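PDB 5M45: acetone carboxylase alpha subunit from Xanthobacter autotrophicus Py2, which is a large subunit of helices and mainly antiparallel sheets, of the hydantoinase B/oxoprolinase family, that binds a manganese ion and assembles with other protein chains. Local coordinates for residues A640-I643 against Y647-E650; L744-E747 against P752-G755; R30-T35 against A374-E379. All coordinates share one frame; numbering follows the deposited sequence.

Contact 1: A640-I643 against Y647-E650; sequences ADDI and YVLE
Asp642 lays its CB against the CG2 methyl of Val648, 3.7 Å away, and its carboxylate lies beside the start of the Tyr647 side chain, with OD1 3.9 Å from Tyr647 CB. The side chains of Asp642 and Tyr647 cross at about a right angle, with the carboxylate and ring planes 51° apart. Val648 reaches Asp642 with the methyl that lies anti to its own carbonyl carbon. The backbones are joined by Asp642 O, near the C-terminal end of helix 636-645, which accepts Tyr647 N at 2.9 Å and, weakly, Val648 N at 3.4 Å. The chain thus folds back on the helix it has just left, before helix 652-657 begins. Further along, Ile643 CA makes a nearly straight CH...O contact with Val648 O (3.5 Å, 164° at the hydrogen), and one water donates to both Ile643 O and Val648 O, bridging the two carbonyls. Ile643 CG2 rests on Glu650 CB at 4.1 Å, and both side chains also touch Tyr669 and Val661. The buried carboxylate of Asp642 is satisfied from outside, OD2 forming salt bridges with Arg515 and Arg634, which probably favour its charged form.

Contact 2: L744-E747 against P752-G755; sequences LPEE and PTYG
Glu746 sends CG opposite its backbone N (chi1 -161°) and runs extended from there (chi2 176°), while Thr753 keeps OG1 between its backbone N and carbonyl carbon (chi1 62°), which leaves CG2 anti to the carbonyl carbon and facing Glu746. The two side chains run antiparallel alongside one another. Thr753 CG2 sits 3.7 Å from Glu746 CG, and the same methyl is 3.7 Å from Glu746 OE2, so it meets both the aliphatic and the carboxylate part of the glutamate. The contact joins two irregular stretches of the C-terminal segment that follows helix 726-735, one of them entering a short 3-10 turn at Glu746 and Glu747. A single water ties them further, donating to Glu746 OE2 at 2.8 Å and to the backbone Pro752 O at 2.9 Å. At the margin Glu747 CG comes only to 4.5 Å from Thr753 OG1. The buried carboxylate has stronger partners in the same chain: OE1 forms salt bridges with Lys723 and Arg339, and OE2 is hydrogen-bonded to Gln716, which together probably fix its rotation and favour the charged form. The next residue, Tyr754, reaches the subunit interface, its OH hydrogen-bonded to Trp532 O of a second copy of this protein.

Contact 3: R30-T35 against A374-E379; sequences RLMAAT and AAYGTE. With AE4 (3,6,9,12,15-pentaoxaheptadecan-1-ol), chain P.
Met32 SD lies at the edge of the Tyr376 ring, 5.3 Å from its centroid and 78° off the normal, a Met-aromatic contact in which the two side chains cross at about a right angle. Bends at chi2 and chi3 bring the methyl round as well, CE standing 3.4 Å from Tyr376 OH. Among apolar contacts, Thr35 CG2 approaches Tyr376 CD1 at 4.1 Å, and the same methyl touches C6 of the 3,6,9,12,15-pentaoxaheptadecan-1-ol. That ligand packs over one face of the tyrosine ring, its C14 3.9 Å above the plane and offset toward the rim; its O13 lies 3.6 Å from Tyr376 CE1, and Ala375 CB backs C14 at 3.8 Å. Polar bonds hold the rest. Thr35 OG1 donates to Leu31 O at 2.8 Å, reaching it from the face of the carbonyl opposite to Thr35 N, and is also bonded to Ala42 N; Tyr376 OH is hydrogen-bonded to Asp100, and the ligand to Lys120. Helix 24-38 and the short helix 373-376 are joined chiefly through the Tyr376 ring, which together with Ala375 belongs to the ligand pocket; with its hydroxyl tied to Asp100, the ring is probably held with Met32 at its edge and the ether chain over one face.

In the fold
From the N terminus, helix 24-38 supplies the first half of contact 3, whose partner comes 339 residues later where helix 373-376 leads into strand 378-381, the outermost strand, within this chain, of a mixed sheet. This long-range closure is complete before the others begin. Contact 1 folds the loop before helix 652-657 back onto the end of helix 636-645, and contact 2 closes a short loop after helix 726-735. All three follow in series; none nests in or crosses another. Contacts 1 and 3 lie on opposite sides of the chain's centre, with centres about 50 Å apart, and contact 2 is about 39 Å from contact 3 between centres. Contact 2 lies beside a subunit interface.

Contact 1: A640-I643 against Y647-E650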
# COMPACT_ATOMS: atom_id res chain seq x y z
N ALA A 640 18.59 -11.90 -50.04
CA ALA A 640 19.44 -10.76 -50.44
C ALA A 640 18.81 -9.39 -50.03
O ALA A 640 19.50 -8.52 -49.47
CB ALA A 640 19.71 -10.79 -51.93
N ASP A 641 17.50 -9.24 -50.27
CA ASP A 641 16.77 -8.02 -49.85
C ASP A 641 16.87 -7.80 -48.33
O ASP A 641 17.09 -6.68 -47.89
CB ASP A 641 15.27 -8.08 -50.22
CG ASP A 641 15.02 -8.10 -51.74
OD1 ASP A 641 15.94 -7.82 -52.55
OD2 ASP A 641 13.89 -8.42 -52.16
N ASP A 642 16.72 -8.87 -47.56
CA ASP A 642 16.86 -8.80 -46.08
C ASP A 642 18.25 -8.33 -45.62
O ASP A 642 18.34 -7.53 -44.68
CB ASP A 642 16.54 -10.15 -45.43
CG ASP A 642 15.06 -10.44 -45.30
OD1 ASP A 642 14.24 -9.52 -45.50
OD2 ASP A 642 14.71 -11.61 -44.96
N ILE A 643 19.31 -8.85 -46.26
CA ILE A 643 20.66 -8.40 -45.93
C ILE A 643 20.84 -6.92 -46.26
O ILE A 643 21.33 -6.16 -45.41
CB ILE A 643 21.75 -9.25 -46.62
CG1 ILE A 643 21.62 -10.72 -46.16
CG2 ILE A 643 23.15 -8.72 -46.33
CD1 ILE A 643 22.28 -11.69 -47.10
N TYR A 647 17.64 -6.54 -42.06
CA TYR A 647 16.80 -7.53 -41.38
C TYR A 647 17.52 -8.81 -40.95
O TYR A 647 17.09 -9.48 -39.99
CB TYR A 647 15.54 -7.87 -42.22
CG TYR A 647 14.63 -6.68 -42.50
CD1 TYR A 647 13.63 -6.31 -41.61
CD2 TYR A 647 14.76 -5.93 -43.68
CE1 TYR A 647 12.80 -5.22 -41.85
CE2 TYR A 647 13.94 -4.84 -43.94
CZ TYR A 647 12.95 -4.49 -43.04
OH TYR A 647 12.12 -3.41 -43.26
N VAL A 648 18.57 -9.18 -41.68
CA VAL A 648 19.33 -10.40 -41.47
C VAL A 648 20.82 -10.11 -41.66
O VAL A 648 21.19 -9.49 -42.67
CB VAL A 648 18.92 -11.49 -42.50
CG1 VAL A 648 19.86 -12.71 -42.44
CG2 VAL A 648 17.47 -11.91 -42.31
N LEU A 649 21.65 -10.59 -40.75
CA LEU A 649 23.11 -10.48 -40.88
C LEU A 649 23.65 -11.40 -41.98
O LEU A 649 23.26 -12.59 -42.06
CB LEU A 649 23.81 -10.79 -39.54
CG LEU A 649 23.53 -9.88 -38.35
CD1 LEU A 649 24.12 -10.45 -37.05
CD2 LEU A 649 24.09 -8.49 -38.60
N GLU A 650 24.57 -10.87 -42.79
CA GLU A 650 25.11 -11.58 -43.96
C GLU A 650 25.57 -13.02 -43.66
O GLU A 650 25.32 -13.93 -44.45
CB GLU A 650 26.26 -10.76 -44.57
CG GLU A 650 26.77 -11.29 -45.93
CD GLU A 650 27.80 -12.40 -45.83
OE1 GLU A 650 28.45 -12.52 -44.78
OE2 GLU A 650 27.99 -13.18 -46.81
O HOH W 1 22.03 -6.93 -42.74

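Contact 2: L744-E747 against P752-G755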
# COMPACT_ATOMS: atom_id res chain seq x y z
N LEU A 744 10.35 -37.90 -8.51
CA LEU A 744 10.95 -36.56 -8.58
C LEU A 744 10.30 -35.59 -7.56
O LEU A 744 9.59 -34.62 -7.95
CB LEU A 744 10.88 -36.04 -10.01
CG LEU A 744 11.81 -34.85 -10.33
CD1 LEU A 744 13.29 -35.25 -10.43
CD2 LEU A 744 11.30 -34.15 -11.59
N PRO A 745 10.54 -35.83 -6.26
CA PRO A 745 10.01 -34.88 -5.26
C PRO A 745 10.79 -33.55 -5.29
O PRO A 745 12.02 -33.52 -5.39
CB PRO A 745 10.22 -35.60 -3.93
CG PRO A 745 11.36 -36.54 -4.16
CD PRO A 745 11.29 -36.94 -5.63
N GLU A 746 10.05 -32.45 -5.20
CA GLU A 746 10.66 -31.13 -5.30
C GLU A 746 11.68 -30.86 -4.19
O GLU A 746 12.66 -30.16 -4.40
CB GLU A 746 9.58 -30.03 -5.29
CG GLU A 746 10.06 -28.68 -5.84
CD GLU A 746 8.95 -27.64 -5.92
OE1 GLU A 746 7.76 -28.03 -5.91
OE2 GLU A 746 9.25 -26.43 -5.96
N GLU A 747 11.43 -31.44 -3.02
CA GLU A 747 12.29 -31.24 -1.84
C GLU A 747 13.69 -31.83 -2.01
O GLU A 747 14.57 -31.43 -1.29
CB GLU A 747 11.69 -31.86 -0.57
CG GLU A 747 10.36 -31.24 -0.13
CD GLU A 747 9.12 -31.82 -0.85
OE1 GLU A 747 9.20 -32.70 -1.77
OE2 GLU A 747 8.03 -31.33 -0.49
N PRO A 752 15.02 -23.70 -2.35
CA PRO A 752 13.83 -23.42 -1.51
C PRO A 752 12.50 -23.81 -2.18
O PRO A 752 12.36 -23.63 -3.38
CB PRO A 752 13.90 -21.91 -1.29
CG PRO A 752 15.28 -21.49 -1.65
CD PRO A 752 15.77 -22.47 -2.67
N THR A 753 11.55 -24.32 -1.37
CA THR A 753 10.23 -24.74 -1.84
C THR A 753 9.07 -24.19 -0.98
O THR A 753 8.00 -24.85 -0.84
CB THR A 753 10.13 -26.28 -1.91
OG1 THR A 753 10.29 -26.81 -0.59
CG2 THR A 753 11.20 -26.91 -2.81
N TYR A 754 9.24 -22.99 -0.44
CA TYR A 754 8.15 -22.29 0.28
C TYR A 754 6.97 -22.08 -0.64
O TYR A 754 7.11 -21.67 -1.81
CB TYR A 754 8.63 -20.94 0.88
CG TYR A 754 9.47 -21.03 2.16
CD1 TYR A 754 10.20 -22.17 2.49
CD2 TYR A 754 9.58 -19.92 3.02
CE1 TYR A 754 10.97 -22.22 3.65
CE2 TYR A 754 10.35 -19.97 4.18
CZ TYR A 754 11.08 -21.11 4.47
OH TYR A 754 11.81 -21.22 5.61
N GLY A 755 5.79 -22.40 -0.14
CA GLY A 755 4.56 -22.36 -0.88
C GLY A 755 4.20 -23.59 -1.69
O GLY A 755 3.11 -23.61 -2.31
O HOH W 2 10.75 -24.04 -5.71

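Contact 3: R30-T35 against A374-E379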
# COMPACT_ATOMS: atom_id res chain seq x y z
N ARG A 30 -30.26 -15.45 -12.08
CA ARG A 30 -31.32 -15.88 -13.01
C ARG A 30 -30.74 -16.05 -14.41
O ARG A 30 -30.96 -17.07 -15.07
CB ARG A 30 -32.51 -14.88 -13.02
CG ARG A 30 -33.55 -15.16 -14.11
CD ARG A 30 -34.83 -14.34 -13.99
NE ARG A 30 -34.56 -12.90 -14.15
CZ ARG A 30 -34.50 -12.23 -15.30
NH1 ARG A 30 -34.65 -12.82 -16.46
NH2 ARG A 30 -34.32 -10.90 -15.31
N LEU A 31 -29.96 -15.08 -14.85
CA LEU A 31 -29.33 -15.13 -16.17
C LEU A 31 -28.29 -16.26 -16.32
O LEU A 31 -28.23 -16.92 -17.37
CB LEU A 31 -28.72 -13.78 -16.53
CG LEU A 31 -29.68 -12.58 -16.55
CD1 LEU A 31 -28.89 -11.32 -16.94
CD2 LEU A 31 -30.82 -12.77 -17.50
N MET A 32 -27.48 -16.48 -15.29
CA MET A 32 -26.48 -17.55 -15.34
C MET A 32 -27.13 -18.95 -15.35
O MET A 32 -26.67 -19.86 -16.05
CB MET A 32 -25.45 -17.43 -14.20
CG MET A 32 -24.58 -16.16 -14.24
SD MET A 32 -23.59 -15.90 -15.74
CE MET A 32 -24.75 -14.90 -16.71
N ALA A 33 -28.21 -19.10 -14.58
CA ALA A 33 -28.94 -20.39 -14.55
C ALA A 33 -29.58 -20.73 -15.91
O ALA A 33 -29.58 -21.90 -16.32
CB ALA A 33 -30.01 -20.37 -13.42
N ALA A 34 -30.13 -19.71 -16.58
CA ALA A 34 -30.75 -19.90 -17.91
C ALA A 34 -29.66 -20.20 -18.98
O ALA A 34 -29.90 -21.02 -19.87
CB ALA A 34 -31.57 -18.69 -18.32
N THR A 35 -28.49 -19.56 -18.85
CA THR A 35 -27.33 -19.85 -19.70
C THR A 35 -26.90 -21.31 -19.59
O THR A 35 -26.72 -22.01 -20.59
CB THR A 35 -26.15 -18.89 -19.43
OG1 THR A 35 -26.60 -17.53 -19.54
CG2 THR A 35 -24.99 -19.12 -20.44
N ALA A 374 -18.36 -14.29 -26.87
CA ALA A 374 -17.35 -15.29 -27.21
C ALA A 374 -16.74 -16.01 -25.98
O ALA A 374 -16.36 -17.18 -26.07
CB ALA A 374 -16.26 -14.67 -28.08
N ALA A 375 -16.69 -15.35 -24.82
CA ALA A 375 -16.27 -16.06 -23.59
C ALA A 375 -17.27 -17.13 -23.18
O ALA A 375 -16.87 -18.22 -22.77
CB ALA A 375 -16.05 -15.10 -22.43
N TYR A 376 -18.57 -16.82 -23.29
CA TYR A 376 -19.62 -17.82 -23.03
C TYR A 376 -19.56 -19.01 -24.03
O TYR A 376 -20.04 -20.10 -23.73
CB TYR A 376 -21.04 -17.20 -22.98
CG TYR A 376 -21.29 -16.33 -21.74
CD1 TYR A 376 -21.57 -16.93 -20.51
CD2 TYR A 376 -21.18 -14.93 -21.77
CE1 TYR A 376 -21.75 -16.16 -19.38
CE2 TYR A 376 -21.38 -14.16 -20.64
CZ TYR A 376 -21.65 -14.78 -19.43
OH TYR A 376 -21.82 -14.05 -18.27
N GLY A 377 -18.96 -18.82 -25.21
CA GLY A 377 -18.84 -19.90 -26.19
C GLY A 377 -17.55 -20.70 -26.12
O GLY A 377 -17.29 -21.50 -27.00
N THR A 378 -16.74 -20.50 -25.08
CA THR A 378 -15.45 -21.19 -24.88
C THR A 378 -15.40 -21.85 -23.48
O THR A 378 -15.84 -21.25 -22.51
CB THR A 378 -14.29 -20.16 -25.00
OG1 THR A 378 -14.40 -19.41 -26.21
CG2 THR A 378 -12.94 -20.84 -24.95
N GLU A 379 -14.93 -23.09 -23.40
CA GLU A 379 -14.74 -23.76 -22.10
C GLU A 379 -13.25 -23.69 -21.69
O GLU A 379 -12.38 -23.92 -22.54
CB GLU A 379 -15.16 -25.22 -22.16
CG GLU A 379 -16.65 -25.47 -22.39
CD GLU A 379 -16.94 -26.93 -22.74
OE1 GLU A 379 -17.98 -27.12 -23.41
OE2 GLU A 379 -16.12 -27.85 -22.49
C2 AE4 P . -20.30 -25.35 -18.11
C3 AE4 P . -20.98 -24.36 -17.16
O4 AE4 P . -21.55 -23.29 -17.93
C5 AE4 P . -22.58 -22.54 -17.26
C6 AE4 P . -22.62 -21.10 -17.80
O7 AE4 P . -22.14 -20.14 -16.84
C8 AE4 P . -20.72 -20.20 -16.65
C9 AE4 P . -20.31 -19.22 -15.57
C11 AE4 P . -18.54 -17.88 -16.49
O10 AE4 P . -19.93 -17.99 -16.18
C12 AE4 P . -18.40 -17.32 -17.90
O13 AE4 P . -18.44 -15.89 -17.88
C14 AE4 P . -17.75 -15.33 -18.99
C15 AE4 P . -17.99 -13.82 -19.04
O16 AE4 P . -17.24 -13.22 -17.99
C17 AE4 P . -16.00 -12.66 -18.39
C18 AE4 P . -15.43 -11.90 -17.21
O19 AE4 P . -16.37 -10.88 -16.78